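Local coordinates for protein manganese-dependent ADP-ribose/CDP-alcohol diphosphatase (Danio rerio, PDB 2NXF) that probably hydrolyses ADP-ribose and CDP-alcohols such as CDP-choline at a dinuclear metal centre of the calcineurin-like phosphoesterase type, at residues V14-I19 against D73-T78; H92-H97 against S106-R111. One frame throughout, in Å; residues are numbered along the deposited sequence.

Contact 1 (V14-I19 against D73-T78); sequences VQYADI and DRALDT. With ZN (zinc ion), chain B; PO4 (phosphate ion), chain F.
Tyr16 lays its ring against helix 72-84, where Thr78 and Ala75 receive it. The methyl CG2 of Thr78 stands over one ring face, 4.1 Å from the ring centroid and 27° off the normal, a CH-pi contact in which the two side chains cross at nearly a right angle. One turn back along the helix, Ala75 CB meets ring atom CD2 of Tyr16 at 4.1 Å. With CG of Tyr16 anti to the backbone N (chi1 172°), the ring swings away from the metal side of the loop and onto the helix. That loop follows strand 6-11 and carries the first metal ligands of the calcineurin-like phosphoesterase fold: Gln15 OE1 binds a zinc ion at 2.0 Å, in a site completed by Asp13, Asp60, His267, a phosphate oxygen and a water. The polar links between the two segments run through water: one molecule joins Tyr16 OH (3.0 Å) to Thr78 OG1 (2.7 Å), lying in the plane of the ring. A second accepts a weak bond from Arg74 NH1 and donates to Asp18 OD2. Cutting Tyr16 back to an alanine is likely to open a gap beside Ala75, uncover the Thr78 methyl and cost the first water its phenol partner.

Contact 2 (H92-H97 against S106-R111); sequences HVWGNH and SLLSSR. With ZN (zinc ion), chain C; PO4 (phosphate ion), chain F.
Trp94 presents the face of its six-membered ring to Leu107, whose CB sits 3.6 Å from that ring's centroid and 17° off its normal, a CH-pi contact. The nearest ring atom is CH2, 3.5 Å from Leu107 CB, so the methylene lies toward the rim; the two side chains slide past each other in opposite directions, and Leu107 CD1 stands above CE3 of Trp94, at 3.9 Å. Leu108 adds its CD1 at 4.0 Å from Trp94 CH2. Having CG anti to the carbonyl carbon (chi1 -58°) directs the indole at helix 104-108, and its NE1 is hydrogen-bonded to the carbonyl of Leu112. Leu107 O, in turn, accepts from both the backbone N and the OG of Ser110, which ties down the turn leaving the helix. His92 NE2 lies 3.5 Å from Arg111 O, at too poor an angle for a hydrogen bond; the ring's stronger polar partner is Gln57. The Arg111 guanidinium forms a salt bridge with Asp84.

Beyond Gly95, the N-cap of helix 96-101, Asn96 OD1 binds the second zinc ion, with Asp60, His228 and His265; its ND2 donates to phosphate O4, and His97 NE2 gives an almost straight bond (170°) to phosphate O2, in its ring plane. Trp94 sits in the turn between strand 89-92 and helix 96-101, packed on helix 104-108; Phe99 touches both Trp94 and Leu107, and Met80 of helix 72-84 meets His92.

Overall arrangement
From the N terminus, strand 6-11 leads into 14-19, and contact 1 closes a long loop when helix 72-84 returns to it, 53 residues later, after strand 54-57 and helix 65-68. The chain then forms edge strand 89-92, and contact 2 closes a short loop of eight residues, six of them helical. The two contacts therefore follow in series, neither enclosing nor crossing the other, with centres about 13 Å apart. Their first segments, 14-19 and 92-97, converge at the dinuclear site: Gln15 NE2 packs 3.3 Å from His97 NE2, the phosphate touches both, and one water binds both zinc ions, which also share Asp60.

Contact 1 (V14-I19 against D73-T78)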
loop_
_atom_site.group_PDB
_atom_site.type_symbol
_atom_site.label_atom_id
_atom_site.label_comp_id
_atom_site.label_asym_id
_atom_site.label_seq_id
_atom_site.Cartn_x
_atom_site.Cartn_y
_atom_site.Cartn_z
ATOM N N VAL A 14 8.525 -1.110 4.946
ATOM C CA VAL A 14 9.810 -1.627 5.464
ATOM C C VAL A 14 10.903 -0.559 5.222
ATOM O O VAL A 14 11.634 -0.167 6.138
ATOM C CB VAL A 14 10.176 -2.981 4.806
ATOM C CG1 VAL A 14 11.576 -3.455 5.259
ATOM C CG2 VAL A 14 9.117 -4.057 5.119
ATOM N N GLN A 15 10.983 -0.077 3.979
ATOM C CA GLN A 15 11.873 1.038 3.611
ATOM C C GLN A 15 13.325 0.802 4.016
ATOM O O GLN A 15 13.998 1.700 4.515
ATOM C CB GLN A 15 11.344 2.393 4.135
ATOM C CG GLN A 15 10.623 3.131 3.027
ATOM C CD GLN A 15 9.752 4.264 3.499
ATOM O OE1 GLN A 15 8.540 4.090 3.704
ATOM N NE2 GLN A 15 10.351 5.432 3.665
ATOM N N TYR A 16 13.778 -0.427 3.791
ATOM C CA TYR A 16 15.150 -0.823 4.135
ATOM C C TYR A 16 16.182 0.011 3.377
ATOM O O TYR A 16 15.971 0.354 2.217
ATOM C CB TYR A 16 15.374 -2.318 3.817
ATOM C CG TYR A 16 16.817 -2.696 3.966
ATOM C CD1 TYR A 16 17.397 -2.793 5.235
ATOM C CD2 TYR A 16 17.630 -2.894 2.848
ATOM C CE1 TYR A 16 18.740 -3.125 5.385
ATOM C CE2 TYR A 16 18.973 -3.207 2.990
ATOM C CZ TYR A 16 19.523 -3.318 4.263
ATOM O OH TYR A 16 20.858 -3.618 4.434
ATOM N N ALA A 17 17.273 0.343 4.053
ATOM C CA ALA A 17 18.490 0.868 3.412
ATOM C C ALA A 17 19.658 0.603 4.331
ATOM O O ALA A 17 19.508 0.626 5.558
ATOM C CB ALA A 17 18.349 2.373 3.118
ATOM N N ASP A 18 20.831 0.366 3.746
ATOM C CA ASP A 18 22.036 0.101 4.529
ATOM C C ASP A 18 22.718 1.427 4.873
ATOM O O ASP A 18 23.834 1.725 4.409
ATOM C CB ASP A 18 22.986 -0.831 3.755
ATOM C CG ASP A 18 24.167 -1.296 4.594
ATOM O OD1 ASP A 18 24.155 -1.136 5.844
ATOM O OD2 ASP A 18 25.151 -1.797 3.994
ATOM N N ILE A 19 22.031 2.227 5.691
ATOM C CA ILE A 19 22.498 3.567 6.057
ATOM C C ILE A 19 22.153 3.832 7.522
ATOM O O ILE A 19 21.318 3.134 8.103
ATOM C CB ILE A 19 21.850 4.675 5.183
ATOM C CG1 ILE A 19 20.322 4.720 5.370
ATOM C CG2 ILE A 19 22.199 4.506 3.702
ATOM C CD1 ILE A 19 19.567 5.633 4.377
ATOM N N ASP A 73 19.557 -1.967 -6.312
ATOM C CA ASP A 73 19.458 -3.410 -6.584
ATOM C C ASP A 73 19.868 -4.252 -5.373
ATOM O O ASP A 73 19.206 -5.254 -5.054
ATOM C CB ASP A 73 20.310 -3.796 -7.788
ATOM C CG ASP A 73 19.778 -3.241 -9.113
ATOM O OD1 ASP A 73 18.638 -2.731 -9.185
ATOM O OD2 ASP A 73 20.528 -3.345 -10.110
ATOM N N ARG A 74 20.957 -3.874 -4.704
ATOM C CA ARG A 74 21.401 -4.673 -3.547
ATOM C C ARG A 74 20.429 -4.555 -2.375
ATOM O O ARG A 74 20.212 -5.529 -1.659
ATOM C CB ARG A 74 22.842 -4.385 -3.128
ATOM C CG ARG A 74 23.097 -3.054 -2.489
ATOM C CD ARG A 74 24.422 -3.092 -1.693
ATOM N NE ARG A 74 25.517 -3.752 -2.416
ATOM C CZ ARG A 74 26.649 -4.168 -1.849
ATOM N NH1 ARG A 74 26.849 -3.997 -0.542
ATOM N NH2 ARG A 74 27.589 -4.757 -2.584
ATOM N N ALA A 75 19.835 -3.376 -2.198
ATOM C CA ALA A 75 18.818 -3.191 -1.159
ATOM C C ALA A 75 17.607 -4.076 -1.436
ATOM O O ALA A 75 17.083 -4.748 -0.536
ATOM C CB ALA A 75 18.392 -1.716 -1.036
ATOM N N LEU A 76 17.158 -4.090 -2.682
ATOM C CA LEU A 76 16.008 -4.930 -3.024
ATOM C C LEU A 76 16.362 -6.401 -2.784
ATOM O O LEU A 76 15.563 -7.159 -2.223
ATOM C CB LEU A 76 15.573 -4.695 -4.474
ATOM C CG LEU A 76 14.367 -5.548 -4.896
ATOM C CD1 LEU A 76 13.132 -5.246 -4.029
ATOM C CD2 LEU A 76 14.084 -5.340 -6.403
ATOM N N ASP A 77 17.576 -6.788 -3.164
ATOM C CA ASP A 77 18.029 -8.180 -2.983
ATOM C C ASP A 77 17.927 -8.568 -1.514
ATOM O O ASP A 77 17.518 -9.682 -1.177
ATOM C CB ASP A 77 19.474 -8.343 -3.448
ATOM C CG ASP A 77 19.612 -8.440 -4.967
ATOM O OD1 ASP A 77 18.594 -8.560 -5.686
ATOM O OD2 ASP A 77 20.770 -8.404 -5.442
ATOM N N THR A 78 18.310 -7.641 -0.646
ATOM C CA THR A 78 18.319 -7.884 0.785
ATOM C C THR A 78 16.926 -8.213 1.314
ATOM O O THR A 78 16.748 -9.216 2.019
ATOM C CB THR A 78 18.949 -6.699 1.552
ATOM O OG1 THR A 78 20.345 -6.642 1.217
ATOM C CG2 THR A 78 18.812 -6.908 3.075
HETATM ZN ZN ZN B . 6.738 4.918 3.515
HETATM P P PO4 F . 7.249 8.134 2.833
HETATM O O1 PO4 F . 6.410 8.831 3.882
HETATM O O2 PO4 F . 8.471 8.978 2.529
HETATM O O3 PO4 F . 7.813 6.819 3.337
HETATM O O4 PO4 F . 6.445 7.856 1.600
HETATM O O HOH W 1 21.888 -4.473 1.720
HETATM O O HOH W 2 25.182 -1.540 1.134
HETATM O O HOH W 3 5.079 6.202 3.077
#

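Contact 2 (H92-H97 against S106-R111)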
loop_
_atom_site.group_PDB
_atom_site.type_symbol
_atom_site.label_atom_id
_atom_site.label_comp_id
_atom_site.label_asym_id
_atom_site.label_seq_id
_atom_site.Cartn_x
_atom_site.Cartn_y
_atom_site.Cartn_z
ATOM N N HIS A 92 3.113 -7.796 -3.842
ATOM C CA HIS A 92 3.827 -6.539 -3.653
ATOM C C HIS A 92 3.010 -5.387 -4.216
ATOM O O HIS A 92 2.689 -5.379 -5.412
ATOM C CB HIS A 92 5.176 -6.573 -4.388
ATOM C CG HIS A 92 6.052 -7.716 -3.981
ATOM N ND1 HIS A 92 6.730 -7.749 -2.783
ATOM C CD2 HIS A 92 6.360 -8.866 -4.623
ATOM C CE1 HIS A 92 7.415 -8.880 -2.702
ATOM N NE2 HIS A 92 7.199 -9.580 -3.800
ATOM N N VAL A 93 2.701 -4.430 -3.345
ATOM C CA VAL A 93 2.081 -3.165 -3.725
ATOM C C VAL A 93 3.203 -2.176 -4.018
ATOM O O VAL A 93 4.183 -2.134 -3.277
ATOM C CB VAL A 93 1.172 -2.666 -2.553
ATOM C CG1 VAL A 93 0.616 -1.270 -2.845
ATOM C CG2 VAL A 93 0.044 -3.639 -2.313
ATOM N N TRP A 94 3.076 -1.395 -5.093
ATOM C CA TRP A 94 4.098 -0.372 -5.398
ATOM C C TRP A 94 3.724 0.980 -4.786
ATOM O O TRP A 94 2.618 1.503 -5.011
ATOM C CB TRP A 94 4.366 -0.216 -6.899
ATOM C CG TRP A 94 4.813 -1.471 -7.576
ATOM C CD1 TRP A 94 5.227 -2.638 -6.983
ATOM C CD2 TRP A 94 4.927 -1.670 -8.984
ATOM N NE1 TRP A 94 5.557 -3.561 -7.950
ATOM C CE2 TRP A 94 5.371 -3.005 -9.186
ATOM C CE3 TRP A 94 4.666 -0.864 -10.098
ATOM C CZ2 TRP A 94 5.570 -3.548 -10.467
ATOM C CZ3 TRP A 94 4.861 -1.404 -11.378
ATOM C CH2 TRP A 94 5.312 -2.736 -11.546
ATOM N N GLY A 95 4.643 1.506 -3.982
ATOM C CA GLY A 95 4.477 2.837 -3.388
ATOM C C GLY A 95 5.490 3.852 -3.899
ATOM O O GLY A 95 6.286 3.584 -4.822
ATOM N N ASN A 96 5.465 5.046 -3.315
ATOM C CA ASN A 96 6.355 6.115 -3.795
ATOM C C ASN A 96 7.837 5.752 -3.804
ATOM O O ASN A 96 8.530 6.094 -4.753
ATOM C CB ASN A 96 6.092 7.489 -3.143
ATOM C CG ASN A 96 6.079 7.446 -1.623
ATOM O OD1 ASN A 96 5.424 6.595 -1.023
ATOM N ND2 ASN A 96 6.795 8.383 -1.002
ATOM N N HIS A 97 8.311 5.025 -2.792
ATOM C CA HIS A 97 9.742 4.679 -2.738
ATOM C C HIS A 97 10.168 3.678 -3.799
ATOM O O HIS A 97 11.314 3.696 -4.260
ATOM C CB HIS A 97 10.147 4.279 -1.319
ATOM C CG HIS A 97 10.244 5.462 -0.413
ATOM N ND1 HIS A 97 11.441 6.077 -0.124
ATOM C CD2 HIS A 97 9.284 6.197 0.200
ATOM C CE1 HIS A 97 11.221 7.115 0.664
ATOM N NE2 HIS A 97 9.921 7.218 0.867
ATOM N N SER A 106 11.421 -1.264 -15.237
ATOM C CA SER A 106 12.271 -1.945 -14.256
ATOM C C SER A 106 11.463 -2.704 -13.219
ATOM O O SER A 106 11.752 -3.860 -12.905
ATOM C CB SER A 106 13.225 -0.965 -13.572
ATOM O OG SER A 106 14.185 -0.517 -14.536
ATOM N N LEU A 107 10.451 -2.051 -12.670
ATOM C CA LEU A 107 9.602 -2.706 -11.689
ATOM C C LEU A 107 8.880 -3.915 -12.306
ATOM O O LEU A 107 8.803 -4.979 -11.681
ATOM C CB LEU A 107 8.608 -1.706 -11.096
ATOM C CG LEU A 107 9.248 -0.736 -10.104
ATOM C CD1 LEU A 107 8.353 0.478 -9.936
ATOM C CD2 LEU A 107 9.490 -1.448 -8.764
ATOM N N LEU A 108 8.391 -3.768 -13.533
ATOM C CA LEU A 108 7.691 -4.876 -14.174
ATOM C C LEU A 108 8.582 -6.106 -14.385
ATOM O O LEU A 108 8.101 -7.244 -14.290
ATOM C CB LEU A 108 7.029 -4.426 -15.470
ATOM C CG LEU A 108 5.742 -5.170 -15.833
ATOM C CD1 LEU A 108 4.619 -4.836 -14.854
ATOM C CD2 LEU A 108 5.350 -4.816 -17.246
ATOM N N SER A 109 9.872 -5.887 -14.641
ATOM C CA SER A 109 10.805 -6.997 -14.872
ATOM C C SER A 109 11.397 -7.559 -13.572
ATOM O O SER A 109 12.200 -8.504 -13.609
ATOM C CB SER A 109 11.937 -6.557 -15.819
ATOM O OG SER A 109 12.835 -5.709 -15.120
ATOM N N SER A 110 11.007 -6.977 -12.436
ATOM C CA SER A 110 11.634 -7.278 -11.141
ATOM C C SER A 110 10.856 -8.300 -10.301
ATOM O O SER A 110 9.737 -8.674 -10.648
ATOM C CB SER A 110 11.780 -6.001 -10.317
ATOM O OG SER A 110 10.534 -5.651 -9.698
ATOM N N ARG A 111 11.447 -8.689 -9.172
ATOM C CA ARG A 111 10.791 -9.566 -8.190
ATOM C C ARG A 111 9.558 -8.898 -7.560
ATOM O O ARG A 111 8.733 -9.586 -6.938
ATOM C CB ARG A 111 11.760 -9.966 -7.064
ATOM C CG ARG A 111 12.972 -10.831 -7.490
ATOM C CD ARG A 111 12.625 -12.261 -7.853
ATOM N NE ARG A 111 11.734 -12.962 -6.918
ATOM C CZ ARG A 111 12.074 -13.464 -5.726
ATOM N NH1 ARG A 111 13.300 -13.320 -5.237
ATOM N NH2 ARG A 111 11.153 -14.097 -5.002
HETATM ZN ZN ZN C . 4.908 5.954 0.948
HETATM P P PO4 F . 7.249 8.134 2.833
HETATM O O1 PO4 F . 6.410 8.831 3.882
HETATM O O2 PO4 F . 8.471 8.978 2.529
HETATM O O3 PO4 F . 7.813 6.819 3.337
HETATM O O4 PO4 F . 6.445 7.856 1.600
HETATM O O HOH W 3 5.079 6.202 3.077
#